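Local coordinates for protein ATP grasp ligase (Microcystis aeruginosa MRC, PDB 5IG9) that probably joins carboxylate groups to nucleophiles at the expense of ATP, as ATP-grasp ligases do, at residues Thr2-Thr7 against Arg102-Ser107; Ile15-Lys20 against Trp303-Pro308; Ala117-Ala122 against Asn296-Phe301; Thr219-Gln224 against Ala318-Asn323. All blocks are in the same frame, centred on the assembly; numbering follows the deposited sequence.

Interaction 1. Residues Thr2-Thr7 against Arg102-Ser107; sequences TVLIVT and RGMIAS
Met104 and Ile105 on helix 87-107 meet Leu4 and Val6 on strand 3-7, the helix lying against one face of the parallel sheet in the Rossmann-like pre-ATP-grasp domain. All four side chains are buried and apolar, as suits a helix-sheet core. Arg102, at the start of the segment, turns its guanidinium to a salt bridge with Asp120. Next comes Met104, whose unbranched chain leaves with CG anti to the backbone N (chi1 174°) and bends at the thioether, so that the terminal methyl CE arrives tip to tip with CD2 of Leu4 at 4.2 Å. Methionine suits the place because its long unbranched chain carries the methyl from the helix to the strand's leucine; Phe32 of the neighbouring strand also touches it. Ile105 follows with the same head-on approach: its CD1 is 3.9 Å from CG1 of Val6 and 4.0 Å from CG2, the single methyl thus facing the fork of the beta-branched valine, a residue type at home in a strand. Tyr72 packs on Ile105 as well. At the last turn of the segment, Ser107 OG donates to the carbonyl oxygen Gly103 O at 2.8 Å, tilted 24° from the carbonyl plane.

Interaction 2. Residues Ile15-Lys20 against Trp303-Pro308; sequences IPLVIK and WLELYP
Leu17 and Leu306 make the apolar half of this surface contact, running past each other in opposite directions, so that one methyl of each lies beside the other's. The closest pair is Leu17 CD1 and Leu306 CD2, 4.0 Å apart. Leucine fits both places: its forked tip presents a methyl to the partner from a partly or fully exposed position. On Leu306, chi1 of -61° sets CG anti to the carbonyl carbon and beside the backbone N, which carries the branch toward helix 14-23, although the bond to CB runs to the side and does not face that helix. Glu13, just before that helix, also touches Leu306.

The contact joins the amino-terminal, pre-ATP-grasp part of the chain to the connection between strand 290-296 and helix 313-323. Its second segment leaves the short, weakly bonded helix 302-305 and opens into a turn.

The polar member is Glu305. Its chain runs out nearly straight, CG anti to the backbone N (chi1 178°), and takes the carboxylate to the other methyl of Leu17, CD2 lying 4.2 Å from OE2. That touch is van der Waals only. The polar work of OE2 is done with Ser314, whose OG is hydrogen-bonded to it at the start of helix 313-323, and Leu17 itself also packs on Ser314.

Interaction 3. Residues Ala117-Ala122 against Asn296-Phe301; sequences AKVDHA and NPVGEF
A type I beta turn, Asn296 to Gly299, follows the edge strand 290-296 of the five-stranded antiparallel sheet and sets Pro297 and Val298 against Val119 and Ala122 of helix 116-122. Pro297 is the centre of the contact. Its ring offers two neighbouring carbons to two helix residues: CG lies 3.7 Å from Ala122 CB, and CB lies 4.1 Å from Val119 CG1. Val119 and Ala122 are three residues apart, close to one helical turn, and so line the same side. Alanine keeps the helix surface low where the ring comes near, while the valine, with CG1 anti to the backbone N (chi1 176°), passes at a slant to the ring and extends the patch. The same CG1 also grazes Val298 CG1 at 4.5 Å.

The turn holds its own shape. Gly299 N donates to Asn296 O at 3.1 Å, and Asn296 OD1 receives a weak but nearly straight bond from Val298 N, 3.3 Å long, which makes an Asx turn as well. Proline, with phi fixed near -64°, suits the second position of such a turn. Phe273 and Leu275 close in around the helix and the ring.

Since no hydrogen bond crosses between the segments, the fit rests on shape and on burial of carbon; the polar groups of the turn find partners within it or elsewhere in the fold (Arg74 for Val298 O, Tyr277 for Gly299 O), not in the helix.

Interaction 4. Residues Thr219-Gln224 against Ala318-Asn323; sequences TIVGEQ and AEILVN
Ile320, on helix 313-323, reaches across to Val221 and Gly222, the end of strand 214-221 and the start of its turn. Its bond to CB points at the strand, and CB is the fork from which two arms part. The short arm, CG2, lies between the backbone N and the carbonyl carbon and meets Val221 CG1 at 3.9 Å, the two side chains passing at an angle. The long arm starts at CG1, anti to the backbone N (chi1 -163°), which serves as a spacer and runs out extended. Its tip, CD1, settles on the backbone of Gly222, 3.9 Å from CA and 4.0 Å from N. Isoleucine suits the place because its arms differ in length: one stops at the valine, the other continues to the turn.

The turn is a tight two-residue beta hairpin. Val221 N donates to Gln224 O at 3.0 Å, and Gln224 N returns a bond to Val221 O at 3.1 Å, leaving Gly222 and Glu223 at the bend. Gly222 has a positive phi of 72°, readily adopted by glycine, and its lack of a side chain brings the backbone itself into the contact.

The helix packs over the hairpin end of the antiparallel sheet, where Val221 also touches Ile313 and Ala316. Ile320 further meets Phe111 and Leu113 of strand 111-113, while Ala318 and Leu321 lean on Ile22 of helix 14-23.

From the N terminus, strand 3-7 and helix 14-23 open interactions 1 and 2 in turn. Interaction 1 closes first, at helix 87-107, within the amino-terminal domain, so it crosses interaction 2, which stays open almost to the end of the chain. Interaction 3 opens at 117-122 and closes at 296-301, nested inside interaction 2, which closes next at 303-308. Interaction 4 opens at 219-224, inside both loops, and closes last at 318-323, crossing each. Interactions 2 and 3 bind the amino-terminal domain to the segment after strand 290-296, whereas interaction 4 seats the final helix, whose Leu321 and Val322 also touch Val3 of interaction 1.

Interaction 1. Residues Thr2-Thr7 against Arg102-Ser107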
loop_
_atom_site.group_PDB
_atom_site.type_symbol
_atom_site.label_atom_id
_atom_site.label_comp_id
_atom_site.label_asym_id
_atom_site.label_seq_id
_atom_site.Cartn_x
_atom_site.Cartn_y
_atom_site.Cartn_z
ATOM N N THR A 2 -7.722 24.732 -7.411
ATOM C CA THR A 2 -7.378 23.937 -8.587
ATOM C C THR A 2 -7.480 22.457 -8.262
ATOM O O THR A 2 -7.082 22.023 -7.182
ATOM C CB THR A 2 -5.958 24.259 -9.098
ATOM O OG1 THR A 2 -5.888 25.635 -9.488
ATOM C CG2 THR A 2 -5.594 23.387 -10.292
ATOM N N VAL A 3 -8.017 21.679 -9.194
ATOM C CA VAL A 3 -8.166 20.241 -9.014
ATOM C C VAL A 3 -6.925 19.552 -9.565
ATOM O O VAL A 3 -6.607 19.677 -10.751
ATOM C CB VAL A 3 -9.437 19.724 -9.702
ATOM C CG1 VAL A 3 -9.446 18.204 -9.715
ATOM C CG2 VAL A 3 -10.674 20.263 -8.999
ATOM N N LEU A 4 -6.220 18.831 -8.704
ATOM C CA LEU A 4 -5.065 18.050 -9.126
ATOM C C LEU A 4 -5.538 16.663 -9.539
ATOM O O LEU A 4 -6.188 15.964 -8.755
ATOM C CB LEU A 4 -4.028 17.957 -8.009
ATOM C CG LEU A 4 -2.917 16.926 -8.209
ATOM C CD1 LEU A 4 -2.055 17.248 -9.423
ATOM C CD2 LEU A 4 -2.076 16.830 -6.956
ATOM N N ILE A 5 -5.221 16.269 -10.766
ATOM C CA ILE A 5 -5.675 15.001 -11.323
ATOM C C ILE A 5 -4.464 14.094 -11.459
ATOM O O ILE A 5 -3.575 14.339 -12.283
ATOM C CB ILE A 5 -6.395 15.189 -12.662
ATOM C CG1 ILE A 5 -7.721 15.905 -12.428
ATOM C CG2 ILE A 5 -6.627 13.849 -13.335
ATOM C CD1 ILE A 5 -8.443 16.288 -13.682
ATOM N N VAL A 6 -4.436 13.036 -10.654
ATOM C CA VAL A 6 -3.301 12.125 -10.586
ATOM C C VAL A 6 -3.566 10.984 -11.564
ATOM O O VAL A 6 -4.347 10.076 -11.282
ATOM C CB VAL A 6 -3.084 11.611 -9.165
ATOM C CG1 VAL A 6 -1.833 10.759 -9.095
ATOM C CG2 VAL A 6 -3.000 12.778 -8.196
ATOM N N THR A 7 -2.900 11.027 -12.718
ATOM C CA THR A 7 -3.110 10.030 -13.758
ATOM C C THR A 7 -1.786 9.650 -14.409
ATOM O O THR A 7 -0.731 9.741 -13.776
ATOM C CB THR A 7 -4.093 10.552 -14.812
ATOM O OG1 THR A 7 -4.169 9.624 -15.898
ATOM C CG2 THR A 7 -3.640 11.904 -15.341
ATOM N N ARG A 102 3.481 9.726 -3.456
ATOM C CA ARG A 102 2.512 9.349 -2.432
ATOM C C ARG A 102 2.573 10.296 -1.244
ATOM O O ARG A 102 1.535 10.666 -0.684
ATOM C CB ARG A 102 2.757 7.913 -1.974
ATOM C CG ARG A 102 2.244 6.859 -2.930
ATOM C CD ARG A 102 2.618 5.470 -2.456
ATOM N NE ARG A 102 2.035 5.142 -1.157
ATOM C CZ ARG A 102 0.875 4.512 -0.995
ATOM N NH1 ARG A 102 0.166 4.145 -2.053
ATOM N NH2 ARG A 102 0.423 4.253 0.225
ATOM N N GLY A 103 3.779 10.691 -0.837
ATOM C CA GLY A 103 3.907 11.626 0.267
ATOM C C GLY A 103 3.361 12.998 -0.075
ATOM O O GLY A 103 2.772 13.674 0.773
ATOM N N MET A 104 3.555 13.431 -1.324
ATOM C CA MET A 104 2.970 14.689 -1.774
ATOM C C MET A 104 1.452 14.651 -1.668
ATOM O O MET A 104 0.834 15.565 -1.113
ATOM C CB MET A 104 3.395 14.979 -3.211
ATOM C CG MET A 104 2.714 16.201 -3.796
ATOM S SD MET A 104 3.040 16.426 -5.552
ATOM C CE MET A 104 1.788 15.365 -6.267
ATOM N N ILE A 105 0.835 13.595 -2.202
ATOM C CA ILE A 105 -0.623 13.502 -2.198
ATOM C C ILE A 105 -1.151 13.416 -0.773
ATOM O O ILE A 105 -2.140 14.071 -0.421
ATOM C CB ILE A 105 -1.082 12.298 -3.040
ATOM C CG1 ILE A 105 -0.611 12.462 -4.482
ATOM C CG2 ILE A 105 -2.595 12.140 -2.973
ATOM C CD1 ILE A 105 -0.784 11.222 -5.317
ATOM N N ALA A 106 -0.495 12.619 0.071
ATOM C CA ALA A 106 -0.963 12.430 1.439
ATOM C C ALA A 106 -0.808 13.682 2.291
ATOM O O ALA A 106 -1.482 13.801 3.319
ATOM C CB ALA A 106 -0.219 11.265 2.088
ATOM N N SER A 107 0.062 14.611 1.897
ATOM C CA SER A 107 0.251 15.845 2.649
ATOM C C SER A 107 -0.675 16.963 2.196
ATOM O O SER A 107 -0.896 17.910 2.957
ATOM C CB SER A 107 1.703 16.314 2.537
ATOM O OG SER A 107 2.593 15.316 3.006
#

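Interaction 2. Residues Ile15-Lys20 against Trp303-Pro308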
loop_
_atom_site.group_PDB
_atom_site.type_symbol
_atom_site.label_atom_id
_atom_site.label_comp_id
_atom_site.label_asym_id
_atom_site.label_seq_id
_atom_site.Cartn_x
_atom_site.Cartn_y
_atom_site.Cartn_z
ATOM N N ILE A 15 -10.162 11.224 -18.492
ATOM C CA ILE A 15 -9.465 12.441 -18.079
ATOM C C ILE A 15 -10.039 13.662 -18.796
ATOM O O ILE A 15 -10.469 14.606 -18.116
ATOM C CB ILE A 15 -7.951 12.317 -18.312
ATOM C CG1 ILE A 15 -7.429 11.026 -17.693
ATOM C CG2 ILE A 15 -7.230 13.516 -17.720
ATOM C CD1 ILE A 15 -7.708 10.926 -16.217
ATOM N N PRO A 16 -10.074 13.712 -20.137
ATOM C CA PRO A 16 -10.642 14.906 -20.783
ATOM C C PRO A 16 -12.117 15.099 -20.491
ATOM O O PRO A 16 -12.600 16.237 -20.516
ATOM C CB PRO A 16 -10.388 14.654 -22.274
ATOM C CG PRO A 16 -10.336 13.188 -22.397
ATOM C CD PRO A 16 -9.664 12.713 -21.142
ATOM N N LEU A 17 -12.847 14.019 -20.212
ATOM C CA LEU A 17 -14.253 14.151 -19.846
ATOM C C LEU A 17 -14.414 14.919 -18.541
ATOM O O LEU A 17 -15.358 15.705 -18.385
ATOM C CB LEU A 17 -14.894 12.770 -19.735
ATOM C CG LEU A 17 -15.516 12.192 -21.002
ATOM C CD1 LEU A 17 -15.685 10.694 -20.854
ATOM C CD2 LEU A 17 -16.856 12.856 -21.268
ATOM N N VAL A 18 -13.497 14.714 -17.596
ATOM C CA VAL A 18 -13.614 15.344 -16.286
ATOM C C VAL A 18 -13.071 16.766 -16.312
ATOM O O VAL A 18 -13.666 17.679 -15.728
ATOM C CB VAL A 18 -12.906 14.491 -15.219
ATOM C CG1 VAL A 18 -12.887 15.223 -13.884
ATOM C CG2 VAL A 18 -13.597 13.149 -15.081
ATOM N N ILE A 19 -11.931 16.981 -16.976
ATOM C CA ILE A 19 -11.334 18.315 -16.980
ATOM C C ILE A 19 -12.260 19.309 -17.670
ATOM O O ILE A 19 -12.372 20.467 -17.250
ATOM C CB ILE A 19 -9.936 18.292 -17.629
ATOM C CG1 ILE A 19 -10.028 18.078 -19.141
ATOM C CG2 ILE A 19 -9.072 17.215 -17.005
ATOM C CD1 ILE A 19 -8.706 18.216 -19.855
ATOM N N LYS A 20 -12.954 18.872 -18.723
ATOM C CA LYS A 20 -13.839 19.784 -19.438
ATOM C C LYS A 20 -15.095 20.073 -18.629
ATOM O O LYS A 20 -15.609 21.196 -18.654
ATOM C CB LYS A 20 -14.190 19.208 -20.809
ATOM C CG LYS A 20 -12.996 19.076 -21.738
ATOM C CD LYS A 20 -13.433 18.749 -23.153
ATOM C CE LYS A 20 -12.272 18.216 -23.973
ATOM N NZ LYS A 20 -11.033 19.014 -23.764
ATOM N N TRP A 303 -16.505 3.197 -19.976
ATOM C CA TRP A 303 -17.233 2.346 -20.910
ATOM C C TRP A 303 -18.712 2.236 -20.573
ATOM O O TRP A 303 -19.459 1.635 -21.351
ATOM C CB TRP A 303 -16.600 0.955 -20.975
ATOM C CG TRP A 303 -16.371 0.309 -19.646
ATOM C CD1 TRP A 303 -15.263 0.425 -18.861
ATOM C CD2 TRP A 303 -17.263 -0.574 -18.952
ATOM N NE1 TRP A 303 -15.412 -0.319 -17.717
ATOM C CE2 TRP A 303 -16.630 -0.945 -17.751
ATOM C CE3 TRP A 303 -18.537 -1.085 -19.231
ATOM C CZ2 TRP A 303 -17.226 -1.799 -16.825
ATOM C CZ3 TRP A 303 -19.126 -1.934 -18.311
ATOM C CH2 TRP A 303 -18.472 -2.282 -17.123
ATOM N N LEU A 304 -19.145 2.788 -19.441
ATOM C CA LEU A 304 -20.560 2.936 -19.133
ATOM C C LEU A 304 -21.097 4.309 -19.503
ATOM O O LEU A 304 -22.315 4.517 -19.455
ATOM C CB LEU A 304 -20.813 2.682 -17.645
ATOM C CG LEU A 304 -20.806 1.230 -17.171
ATOM C CD1 LEU A 304 -21.128 1.173 -15.691
ATOM C CD2 LEU A 304 -21.805 0.409 -17.968
ATOM N N GLU A 305 -20.220 5.248 -19.862
ATOM C CA GLU A 305 -20.606 6.594 -20.264
ATOM C C GLU A 305 -20.544 6.799 -21.773
ATOM O O GLU A 305 -21.491 7.326 -22.363
ATOM C CB GLU A 305 -19.720 7.628 -19.561
ATOM C CG GLU A 305 -20.020 9.068 -19.950
ATOM C CD GLU A 305 -19.547 10.054 -18.905
ATOM O OE1 GLU A 305 -18.757 9.651 -18.027
ATOM O OE2 GLU A 305 -19.973 11.228 -18.952
ATOM N N LEU A 306 -19.442 6.406 -22.417
ATOM C CA LEU A 306 -19.342 6.554 -23.865
ATOM C C LEU A 306 -20.119 5.482 -24.613
ATOM O O LEU A 306 -20.339 5.618 -25.822
ATOM C CB LEU A 306 -17.878 6.524 -24.303
ATOM C CG LEU A 306 -16.994 7.631 -23.728
ATOM C CD1 LEU A 306 -15.624 7.610 -24.385
ATOM C CD2 LEU A 306 -17.665 8.987 -23.900
ATOM N N TYR A 307 -20.531 4.427 -23.928
ATOM C CA TYR A 307 -21.307 3.335 -24.481
ATOM C C TYR A 307 -22.523 3.146 -23.596
ATOM O O TYR A 307 -22.578 3.692 -22.489
ATOM C CB TYR A 307 -20.460 2.052 -24.547
ATOM C CG TYR A 307 -19.192 2.219 -25.348
ATOM C CD1 TYR A 307 -19.195 2.068 -26.728
ATOM C CD2 TYR A 307 -17.995 2.539 -24.726
ATOM C CE1 TYR A 307 -18.036 2.222 -27.466
ATOM C CE2 TYR A 307 -16.831 2.697 -25.454
ATOM C CZ TYR A 307 -16.858 2.538 -26.823
ATOM O OH TYR A 307 -15.699 2.696 -27.549
ATOM N N PRO A 308 -23.545 2.403 -24.063
ATOM C CA PRO A 308 -24.749 2.235 -23.241
ATOM C C PRO A 308 -24.440 1.713 -21.843
ATOM O O PRO A 308 -23.507 0.927 -21.681
ATOM C CB PRO A 308 -25.570 1.222 -24.036
ATOM C CG PRO A 308 -25.165 1.462 -25.450
ATOM C CD PRO A 308 -23.702 1.779 -25.392
#

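Interaction 3. Residues Ala117-Ala122 against Asn296-Phe301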
loop_
_atom_site.group_PDB
_atom_site.type_symbol
_atom_site.label_atom_id
_atom_site.label_comp_id
_atom_site.label_asym_id
_atom_site.label_seq_id
_atom_site.Cartn_x
_atom_site.Cartn_y
_atom_site.Cartn_z
ATOM N N ALA A 117 -5.124 6.713 2.170
ATOM C CA ALA A 117 -5.302 5.789 3.286
ATOM C C ALA A 117 -6.596 4.998 3.155
ATOM O O ALA A 117 -6.674 3.851 3.612
ATOM C CB ALA A 117 -5.265 6.549 4.612
ATOM N N LYS A 118 -7.614 5.583 2.520
ATOM C CA LYS A 118 -8.867 4.873 2.307
ATOM C C LYS A 118 -8.755 3.877 1.160
ATOM O O LYS A 118 -9.258 2.752 1.264
ATOM C CB LYS A 118 -9.991 5.874 2.041
ATOM C CG LYS A 118 -10.080 6.972 3.083
ATOM C CD LYS A 118 -10.171 6.394 4.489
ATOM C CE LYS A 118 -10.325 7.496 5.524
ATOM N NZ LYS A 118 -10.491 6.969 6.908
ATOM N N VAL A 119 -8.108 4.272 0.059
ATOM C CA VAL A 119 -7.929 3.353 -1.062
ATOM C C VAL A 119 -7.047 2.183 -0.652
ATOM O O VAL A 119 -7.330 1.026 -0.987
ATOM C CB VAL A 119 -7.356 4.101 -2.279
ATOM C CG1 VAL A 119 -7.075 3.134 -3.423
ATOM C CG2 VAL A 119 -8.314 5.191 -2.725
ATOM N N ASP A 120 -5.978 2.460 0.101
ATOM C CA ASP A 120 -5.095 1.394 0.566
ATOM C C ASP A 120 -5.835 0.400 1.454
ATOM O O ASP A 120 -5.617 -0.814 1.359
ATOM C CB ASP A 120 -3.903 1.990 1.311
ATOM C CG ASP A 120 -2.845 2.525 0.374
ATOM O OD1 ASP A 120 -2.861 2.130 -0.809
ATOM O OD2 ASP A 120 -1.994 3.327 0.814
ATOM N N HIS A 121 -6.716 0.897 2.323
ATOM C CA HIS A 121 -7.446 0.029 3.240
ATOM C C HIS A 121 -8.574 -0.720 2.546
ATOM O O HIS A 121 -8.940 -1.820 2.976
ATOM C CB HIS A 121 -8.007 0.845 4.402
ATOM C CG HIS A 121 -8.540 0.005 5.519
ATOM N ND1 HIS A 121 -9.843 0.086 5.960
ATOM C CD2 HIS A 121 -7.944 -0.944 6.279
ATOM C CE1 HIS A 121 -10.024 -0.772 6.949
ATOM N NE2 HIS A 121 -8.886 -1.409 7.163
ATOM N N ALA A 122 -9.147 -0.142 1.494
ATOM C CA ALA A 122 -10.178 -0.833 0.737
ATOM C C ALA A 122 -9.607 -1.802 -0.290
ATOM O O ALA A 122 -10.376 -2.555 -0.893
ATOM C CB ALA A 122 -11.091 0.180 0.044
ATOM N N ASN A 296 -13.838 -1.906 -6.416
ATOM C CA ASN A 296 -12.546 -1.371 -6.821
ATOM C C ASN A 296 -12.565 0.138 -6.648
ATOM O O ASN A 296 -13.256 0.834 -7.408
ATOM C CB ASN A 296 -12.233 -1.744 -8.269
ATOM C CG ASN A 296 -10.832 -1.341 -8.688
ATOM O OD1 ASN A 296 -10.041 -0.851 -7.880
ATOM N ND2 ASN A 296 -10.512 -1.559 -9.957
ATOM N N PRO A 297 -11.832 0.692 -5.678
ATOM C CA PRO A 297 -11.900 2.142 -5.436
ATOM C C PRO A 297 -11.398 2.991 -6.593
ATOM O O PRO A 297 -11.594 4.213 -6.562
ATOM C CB PRO A 297 -11.021 2.333 -4.190
ATOM C CG PRO A 297 -10.948 0.981 -3.556
ATOM C CD PRO A 297 -10.985 0.006 -4.689
ATOM N N VAL A 298 -10.762 2.398 -7.602
ATOM C CA VAL A 298 -10.279 3.146 -8.760
ATOM C C VAL A 298 -10.691 2.436 -10.044
ATOM O O VAL A 298 -10.013 2.547 -11.072
ATOM C CB VAL A 298 -8.752 3.338 -8.707
ATOM C CG1 VAL A 298 -8.359 4.256 -7.554
ATOM C CG2 VAL A 298 -8.051 1.994 -8.584
ATOM N N GLY A 299 -11.803 1.707 -9.996
ATOM C CA GLY A 299 -12.284 1.025 -11.177
ATOM C C GLY A 299 -12.760 1.987 -12.247
ATOM O O GLY A 299 -13.117 3.139 -11.986
ATOM N N GLU A 300 -12.768 1.480 -13.478
ATOM C CA GLU A 300 -13.098 2.285 -14.643
ATOM C C GLU A 300 -14.589 2.600 -14.683
ATOM O O GLU A 300 -15.399 2.013 -13.961
ATOM C CB GLU A 300 -12.678 1.568 -15.927
ATOM C CG GLU A 300 -11.186 1.603 -16.203
ATOM C CD GLU A 300 -10.725 2.950 -16.717
ATOM O OE1 GLU A 300 -11.584 3.839 -16.916
ATOM O OE2 GLU A 300 -9.505 3.122 -16.923
ATOM N N PHE A 301 -14.948 3.549 -15.542
ATOM C CA PHE A 301 -16.346 3.937 -15.655
ATOM C C PHE A 301 -16.654 4.430 -17.059
ATOM O O PHE A 301 -17.824 4.531 -17.436
ATOM C CB PHE A 301 -16.681 5.022 -14.618
ATOM C CG PHE A 301 -16.010 6.349 -14.880
ATOM C CD1 PHE A 301 -16.623 7.307 -15.671
ATOM C CD2 PHE A 301 -14.784 6.654 -14.305
ATOM C CE1 PHE A 301 -16.022 8.531 -15.907
ATOM C CE2 PHE A 301 -14.177 7.883 -14.533
ATOM C CZ PHE A 301 -14.796 8.822 -15.336
#

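Interaction 4. Residues Thr219-Gln224 against Ala318-Asn323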
loop_
_atom_site.group_PDB
_atom_site.type_symbol
_atom_site.label_atom_id
_atom_site.label_comp_id
_atom_site.label_asym_id
_atom_site.label_seq_id
_atom_site.Cartn_x
_atom_site.Cartn_y
_atom_site.Cartn_z
ATOM N N THR A 219 -21.495 1.870 -10.092
ATOM C CA THR A 219 -20.565 2.972 -9.893
ATOM C C THR A 219 -21.208 3.984 -8.956
ATOM O O THR A 219 -22.301 4.486 -9.236
ATOM C CB THR A 219 -20.196 3.629 -11.223
ATOM O OG1 THR A 219 -19.746 2.628 -12.140
ATOM C CG2 THR A 219 -19.092 4.640 -11.018
ATOM N N ILE A 220 -20.537 4.275 -7.847
ATOM C CA ILE A 220 -21.057 5.166 -6.819
ATOM C C ILE A 220 -20.170 6.398 -6.756
ATOM O O ILE A 220 -18.943 6.278 -6.658
ATOM C CB ILE A 220 -21.120 4.470 -5.448
ATOM C CG1 ILE A 220 -22.096 3.290 -5.503
ATOM C CG2 ILE A 220 -21.518 5.463 -4.367
ATOM C CD1 ILE A 220 -22.131 2.470 -4.237
ATOM N N VAL A 221 -20.789 7.576 -6.812
ATOM C CA VAL A 221 -20.089 8.848 -6.668
ATOM C C VAL A 221 -20.764 9.606 -5.531
ATOM O O VAL A 221 -21.861 10.156 -5.708
ATOM C CB VAL A 221 -20.111 9.679 -7.958
ATOM C CG1 VAL A 221 -19.211 10.891 -7.814
ATOM C CG2 VAL A 221 -19.697 8.830 -9.149
ATOM N N GLY A 222 -20.110 9.650 -4.372
ATOM C CA GLY A 222 -20.722 10.232 -3.194
ATOM C C GLY A 222 -21.816 9.333 -2.660
ATOM O O GLY A 222 -21.534 8.315 -2.023
ATOM N N GLU A 223 -23.074 9.697 -2.919
ATOM C CA GLU A 223 -24.212 8.843 -2.600
ATOM C C GLU A 223 -25.107 8.631 -3.816
ATOM O O GLU A 223 -26.254 8.202 -3.670
ATOM C CB GLU A 223 -25.020 9.414 -1.433
ATOM C CG GLU A 223 -24.271 9.391 -0.106
ATOM C CD GLU A 223 -25.146 9.768 1.073
ATOM O OE1 GLU A 223 -26.032 10.632 0.909
ATOM O OE2 GLU A 223 -24.952 9.192 2.164
ATOM N N GLN A 224 -24.601 8.926 -5.011
ATOM C CA GLN A 224 -25.316 8.695 -6.259
ATOM C C GLN A 224 -24.895 7.347 -6.826
ATOM O O GLN A 224 -23.695 7.075 -6.961
ATOM C CB GLN A 224 -25.029 9.813 -7.262
ATOM C CG GLN A 224 -25.935 9.814 -8.470
ATOM C CD GLN A 224 -25.816 11.095 -9.270
ATOM O OE1 GLN A 224 -24.969 11.943 -8.984
ATOM N NE2 GLN A 224 -26.671 11.245 -10.277
ATOM N N ALA A 318 -16.799 15.313 -11.622
ATOM C CA ALA A 318 -16.363 16.705 -11.674
ATOM C C ALA A 318 -17.126 17.564 -10.673
ATOM O O ALA A 318 -16.568 18.513 -10.111
ATOM C CB ALA A 318 -16.531 17.253 -13.089
ATOM N N GLU A 319 -18.399 17.246 -10.427
ATOM C CA GLU A 319 -19.176 18.031 -9.471
ATOM C C GLU A 319 -18.671 17.825 -8.048
ATOM O O GLU A 319 -18.425 18.793 -7.323
ATOM C CB GLU A 319 -20.664 17.688 -9.582
ATOM C CG GLU A 319 -21.329 18.254 -10.834
ATOM C CD GLU A 319 -22.803 17.896 -10.943
ATOM O OE1 GLU A 319 -23.329 17.250 -10.012
ATOM O OE2 GLU A 319 -23.435 18.259 -11.959
ATOM N N ILE A 320 -18.497 16.571 -7.629
ATOM C CA ILE A 320 -18.046 16.328 -6.261
ATOM C C ILE A 320 -16.609 16.804 -6.077
ATOM O O ILE A 320 -16.189 17.115 -4.956
ATOM C CB ILE A 320 -18.212 14.841 -5.887
ATOM C CG1 ILE A 320 -18.140 14.656 -4.371
ATOM C CG2 ILE A 320 -17.147 13.990 -6.553
ATOM C CD1 ILE A 320 -18.346 13.231 -3.927
ATOM N N LEU A 321 -15.840 16.888 -7.162
ATOM C CA LEU A 321 -14.470 17.377 -7.053
ATOM C C LEU A 321 -14.446 18.881 -6.803
ATOM O O LEU A 321 -13.705 19.363 -5.937
ATOM C CB LEU A 321 -13.681 17.023 -8.313
ATOM C CG LEU A 321 -13.083 15.615 -8.372
ATOM C CD1 LEU A 321 -12.338 15.398 -9.679
ATOM C CD2 LEU A 321 -12.163 15.368 -7.184
ATOM N N VAL A 322 -15.265 19.637 -7.537
ATOM C CA VAL A 322 -15.278 21.087 -7.377
ATOM C C VAL A 322 -16.255 21.568 -6.307
ATOM O O VAL A 322 -16.109 22.698 -5.817
ATOM C CB VAL A 322 -15.589 21.774 -8.718
ATOM C CG1 VAL A 322 -14.713 21.199 -9.821
ATOM C CG2 VAL A 322 -17.056 21.640 -9.066
ATOM N N ASN A 323 -17.242 20.751 -5.929
ATOM C CA ASN A 323 -18.177 21.103 -4.867
ATOM C C ASN A 323 -17.781 20.536 -3.513
ATOM O O ASN A 323 -18.463 20.820 -2.521
ATOM C CB ASN A 323 -19.592 20.618 -5.206
ATOM C CG ASN A 323 -20.394 21.644 -5.979
ATOM O OD1 ASN A 323 -20.394 21.652 -7.210
ATOM N ND2 ASN A 323 -21.085 22.519 -5.258
#